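SusD homolog (Bacteroides ovatus, PDB 4F53) probably binds glycans, perhaps mucin O-glycans, as a SusD-like outer-membrane lipoprotein built on a TPR-like helical scaffold. Local coordinates at residues N34-M39 against A182-N187; R243-H248 against D330-F335. One frame throughout, in Å; residues are numbered along the deposited sequence.

Overall arrangement
Contacts 1 and 2 lie side by side, their centres about 9 Å apart and on the same side of the chain's centre. Contact 1 is buried and joins the last part of helix 25-37 and the residues after it to the loop before helix 190-207 through the side-chain amide of Gln36, bonded to a carboxylate and a backbone N-H, with apolar packing on Ile185. Contact 2 is only partly buried: there backbone bonds pair strand 241-243 with strand 332-335, and the adjoining loop residues reach solvent. Arg184 ties the two together, since its NE lies 2.9 Å from Lys244 O, a probable hydrogen bond, while Ile185 packs against Arg243.

Contact 1 (N34-M39 against A182-N187); sequences NLQDLM and ADRIYN
Gln36 reaches from helix 25-37 to the loop 182-187, where it lies along Ile185 and ends on Arg184 and Asp183. From CB the chain leaves with CG anti to the backbone N (chi1 -174°), and the next torsion is extended too, which carries the amide straight out from the helix. CG rests on Ile185 CD1 at 3.7 Å, and CD continues along the same isoleucine, the two side chains sliding past each other in opposite directions. At the tip the amide divides its work. OE1 takes the backbone N-H of Arg184 at 3.0 Å, in the carbonyl plane and on a lone pair. NE2 donates to Asp183 OD1 at 2.8 Å, approaching from above the carboxylate plane, with the two flat groups turned 61° apart. Glutamine suits this place because one neutral group both accepts and donates.

The loop is shaped by an Asx turn and Asx motif at Asp183, whose OD1 also accepts from Ile185 N at 2.9 Å and from Tyr186 N at 3.0 Å. Three N-H groups therefore grip one buried oxygen, which would be expected to favour the charged carboxylate; OD2 is held by Trp193 and Gly188. A leucine in place of Gln36 would probably leave Arg184 N without its acceptor and Asp183 OD1 with one donor fewer. Beside the aliphatic stem of Gln36, the selenomethionine Met39 bends at chi3 (-76°) and brings CE to Ile185 CD1 at a tight 3.5 Å, while Ile185 CG2 lies over the centre of one face of the Tyr186 ring.

Contact 2 (R243-H248 against D330-F335); sequences RKVADH and DNIVVF
Arg243 and Ile332 form a hydrogen-bonded antiparallel pair, a bridge between strands 241-243 and 332-335 of a small two-stranded sheet. Arg243 N donates to Ile332 O at 2.8 Å, and Ile332 N returns a bond to Arg243 O at 2.9 Å. Their side chains lie side by side on one face of the sheet, where Ile332 CD1 sits at the edge of the guanidinium, near its plane. Arginine can thus serve this buried place with its aliphatic stem packed and its charge met by Glu42 in a salt bridge through NH2. Branched Ile332 lies alongside it: with CG1 beside the backbone N (chi1 -75°), anti to the carbonyl carbon, it presents that atom to Val245 CG1 at 3.8 Å, the two side chains crossing at about a right angle.

Farther out, Glu42 also accepts from the backbone N atoms of Ala246, Asp247 and His248, gathering the loop that follows Val245. At the other end of strand 332-335, Val334 and Phe335 both face Ala241 in a classic beta bulge. On the side of exposed Asn331, a water accepts from Val245 N and donates to Asn331 OD1, 2.6 Å away.

Contact 1 (N34-M39 against A182-N187)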
# COMPACT_ATOMS: atom_id res chain seq x y z
N ASN A 34 -0.77 -20.17 3.42
CA ASN A 34 -1.43 -19.21 4.31
C ASN A 34 -0.47 -18.00 4.56
O ASN A 34 -0.91 -16.86 4.58
CB ASN A 34 -1.86 -19.92 5.63
CG ASN A 34 -2.72 -21.19 5.49
OD1 ASN A 34 -3.31 -21.51 4.44
ND2 ASN A 34 -2.82 -21.96 6.58
N LEU A 35 0.83 -18.28 4.73
CA LEU A 35 1.83 -17.23 4.96
C LEU A 35 1.92 -16.33 3.74
O LEU A 35 1.95 -15.10 3.88
CB LEU A 35 3.21 -17.81 5.32
CG LEU A 35 3.30 -18.71 6.60
CD1 LEU A 35 4.73 -19.10 6.87
CD2 LEU A 35 2.71 -18.03 7.86
N GLN A 36 1.90 -16.94 2.54
CA GLN A 36 1.96 -16.19 1.27
C GLN A 36 0.76 -15.24 1.13
O GLN A 36 0.90 -14.10 0.69
CB GLN A 36 2.01 -17.16 0.09
CG GLN A 36 2.23 -16.49 -1.23
CD GLN A 36 2.18 -17.45 -2.37
OE1 GLN A 36 1.12 -17.96 -2.76
NE2 GLN A 36 3.34 -17.71 -2.95
N ASP A 37 -0.42 -15.72 1.51
CA ASP A 37 -1.66 -14.97 1.39
C ASP A 37 -1.66 -13.66 2.19
O ASP A 37 -2.21 -12.66 1.72
CB ASP A 37 -2.82 -15.87 1.85
CG ASP A 37 -4.16 -15.15 1.95
OD1 ASP A 37 -4.53 -14.45 0.99
OD2 ASP A 37 -4.80 -15.23 3.01
N LEU A 38 -1.05 -13.66 3.38
CA LEU A 38 -1.09 -12.52 4.31
C LEU A 38 -0.29 -11.29 3.85
O LEU A 38 -0.43 -10.22 4.47
CB LEU A 38 -0.68 -12.96 5.74
CG LEU A 38 -1.72 -13.89 6.38
CD1 LEU A 38 -1.13 -14.68 7.55
CD2 LEU A 38 -3.03 -13.14 6.75
N MSE A 39 0.46 -11.39 2.72
CA MSE A 39 1.15 -10.20 2.18
C MSE A 39 0.14 -9.15 1.68
O MSE A 39 0.40 -7.95 1.72
CB MSE A 39 2.09 -10.59 1.02
CG MSE A 39 3.19 -11.58 1.47
SE MSE A 39 4.63 -11.64 0.17
CE MSE A 39 3.80 -12.67 -1.13
N ALA A 182 2.23 -25.04 -3.80
CA ALA A 182 2.60 -24.25 -2.60
C ALA A 182 2.77 -22.76 -2.94
O ALA A 182 3.06 -21.97 -2.04
CB ALA A 182 3.90 -24.79 -2.01
N ASP A 183 2.58 -22.37 -4.22
CA ASP A 183 2.81 -20.99 -4.64
C ASP A 183 1.76 -20.53 -5.65
O ASP A 183 1.81 -20.91 -6.82
CB ASP A 183 4.23 -20.89 -5.23
CG ASP A 183 4.67 -19.55 -5.79
OD1 ASP A 183 3.99 -18.52 -5.52
OD2 ASP A 183 5.72 -19.51 -6.47
N ARG A 184 0.86 -19.66 -5.21
CA ARG A 184 -0.20 -19.13 -6.07
C ARG A 184 0.19 -17.78 -6.67
O ARG A 184 -0.66 -17.08 -7.23
CB ARG A 184 -1.53 -19.01 -5.29
CG ARG A 184 -2.01 -20.34 -4.73
CD ARG A 184 -3.34 -20.22 -3.98
NE ARG A 184 -4.47 -20.00 -4.90
CZ ARG A 184 -5.06 -20.96 -5.60
NH1 ARG A 184 -4.65 -22.22 -5.50
NH2 ARG A 184 -6.04 -20.67 -6.43
N ILE A 185 1.48 -17.43 -6.61
CA ILE A 185 1.98 -16.19 -7.18
C ILE A 185 2.88 -16.49 -8.39
O ILE A 185 2.64 -15.93 -9.46
CB ILE A 185 2.71 -15.29 -6.11
CG1 ILE A 185 1.68 -14.78 -5.06
CG2 ILE A 185 3.46 -14.12 -6.79
CD1 ILE A 185 2.23 -13.98 -3.94
N TYR A 186 3.92 -17.32 -8.22
CA TYR A 186 4.89 -17.62 -9.28
C TYR A 186 4.93 -19.09 -9.67
O TYR A 186 5.75 -19.48 -10.52
CB TYR A 186 6.29 -17.16 -8.88
CG TYR A 186 6.44 -15.66 -8.76
CD1 TYR A 186 6.11 -14.82 -9.83
CD2 TYR A 186 7.02 -15.09 -7.64
CE1 TYR A 186 6.31 -13.44 -9.75
CE2 TYR A 186 7.20 -13.71 -7.53
CZ TYR A 186 6.86 -12.89 -8.60
OH TYR A 186 7.08 -11.55 -8.51
N ASN A 187 4.03 -19.90 -9.08
CA ASN A 187 3.86 -21.33 -9.35
C ASN A 187 5.16 -22.13 -9.21
O ASN A 187 5.45 -22.99 -10.04
CB ASN A 187 3.24 -21.56 -10.75
CG ASN A 187 1.99 -20.75 -10.97
OD1 ASN A 187 1.95 -19.86 -11.82
ND2 ASN A 187 0.96 -21.02 -10.17

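Contact 2 (R243-H248 against D330-F335)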
# COMPACT_ATOMS: atom_id res chain seq x y z
N ARG A 243 -1.38 -12.70 -6.99
CA ARG A 243 -1.82 -13.97 -6.41
C ARG A 243 -3.15 -14.42 -6.99
O ARG A 243 -4.11 -13.66 -7.01
CB ARG A 243 -1.91 -13.89 -4.88
CG ARG A 243 -2.02 -15.26 -4.21
CD ARG A 243 -1.93 -15.22 -2.69
NE ARG A 243 -2.85 -16.19 -2.06
CZ ARG A 243 -4.18 -16.04 -1.98
NH1 ARG A 243 -4.78 -14.95 -2.50
NH2 ARG A 243 -4.92 -16.97 -1.40
N LYS A 244 -3.20 -15.68 -7.43
CA LYS A 244 -4.43 -16.32 -7.93
C LYS A 244 -5.25 -16.60 -6.69
O LYS A 244 -4.77 -17.29 -5.76
CB LYS A 244 -4.12 -17.57 -8.78
CG LYS A 244 -5.35 -18.40 -9.12
CD LYS A 244 -5.02 -19.65 -9.88
CE LYS A 244 -6.25 -20.44 -10.24
NZ LYS A 244 -5.90 -21.71 -10.93
N VAL A 245 -6.45 -15.98 -6.61
CA VAL A 245 -7.32 -16.08 -5.43
C VAL A 245 -7.70 -17.54 -5.16
O VAL A 245 -7.83 -18.34 -6.10
CB VAL A 245 -8.57 -15.15 -5.48
CG1 VAL A 245 -8.17 -13.69 -5.62
CG2 VAL A 245 -9.57 -15.57 -6.56
N ALA A 246 -7.82 -17.89 -3.87
CA ALA A 246 -8.23 -19.23 -3.46
C ALA A 246 -9.73 -19.36 -3.61
O ALA A 246 -10.21 -20.40 -4.06
CB ALA A 246 -7.80 -19.51 -2.03
N ASP A 247 -10.48 -18.29 -3.29
CA ASP A 247 -11.93 -18.29 -3.40
C ASP A 247 -12.44 -17.07 -4.21
O ASP A 247 -13.05 -17.26 -5.26
CB ASP A 247 -12.59 -18.36 -2.01
CG ASP A 247 -14.07 -18.60 -2.10
OD1 ASP A 247 -14.47 -19.76 -2.38
OD2 ASP A 247 -14.84 -17.63 -1.97
N HIS A 248 -12.25 -15.85 -3.71
CA HIS A 248 -12.68 -14.66 -4.45
C HIS A 248 -11.87 -13.43 -4.09
O HIS A 248 -11.35 -13.33 -2.98
CB HIS A 248 -14.18 -14.38 -4.22
CG HIS A 248 -14.57 -14.05 -2.82
ND1 HIS A 248 -14.90 -15.06 -1.90
CD2 HIS A 248 -14.74 -12.84 -2.23
CE1 HIS A 248 -15.24 -14.42 -0.79
NE2 HIS A 248 -15.15 -13.09 -0.94
N ASP A 330 -10.58 -12.08 -10.19
CA ASP A 330 -9.41 -11.22 -10.44
C ASP A 330 -8.31 -11.48 -9.44
O ASP A 330 -8.58 -11.69 -8.25
CB ASP A 330 -9.79 -9.73 -10.41
CG ASP A 330 -10.62 -9.27 -11.61
OD1 ASP A 330 -10.74 -10.05 -12.60
OD2 ASP A 330 -11.16 -8.16 -11.56
N ASN A 331 -7.06 -11.45 -9.92
CA ASN A 331 -5.88 -11.66 -9.08
C ASN A 331 -5.68 -10.55 -8.09
O ASN A 331 -6.02 -9.38 -8.34
CB ASN A 331 -4.60 -11.75 -9.92
CG ASN A 331 -4.54 -12.93 -10.82
OD1 ASN A 331 -5.14 -13.99 -10.57
ND2 ASN A 331 -3.79 -12.77 -11.87
N ILE A 332 -5.10 -10.91 -6.96
CA ILE A 332 -4.74 -9.94 -5.94
C ILE A 332 -3.36 -9.36 -6.35
O ILE A 332 -2.48 -10.09 -6.79
CB ILE A 332 -4.81 -10.57 -4.54
CG1 ILE A 332 -6.31 -10.71 -4.12
CG2 ILE A 332 -4.04 -9.71 -3.56
CD1 ILE A 332 -6.59 -11.32 -2.79
N VAL A 333 -3.22 -8.03 -6.28
CA VAL A 333 -2.00 -7.33 -6.68
C VAL A 333 -1.08 -7.28 -5.47
O VAL A 333 -1.41 -6.62 -4.48
CB VAL A 333 -2.32 -5.92 -7.27
CG1 VAL A 333 -1.04 -5.14 -7.55
CG2 VAL A 333 -3.21 -6.02 -8.52
N VAL A 334 0.10 -7.95 -5.56
CA VAL A 334 1.03 -8.01 -4.43
C VAL A 334 2.21 -7.02 -4.62
O VAL A 334 2.51 -6.25 -3.71
CB VAL A 334 1.52 -9.46 -4.15
CG1 VAL A 334 2.45 -9.50 -2.94
CG2 VAL A 334 0.34 -10.42 -3.95
N PHE A 335 2.87 -7.04 -5.79
CA PHE A 335 4.03 -6.20 -6.05
C PHE A 335 4.21 -6.09 -7.56
O PHE A 335 4.64 -7.03 -8.25
CB PHE A 335 5.27 -6.80 -5.36
CG PHE A 335 6.47 -5.91 -5.10
CD1 PHE A 335 6.68 -4.75 -5.85
CD2 PHE A 335 7.46 -6.28 -4.18
CE1 PHE A 335 7.82 -3.97 -5.66
CE2 PHE A 335 8.59 -5.49 -3.98
CZ PHE A 335 8.76 -4.33 -4.72
O HOH W 1 -7.23 -14.78 -9.19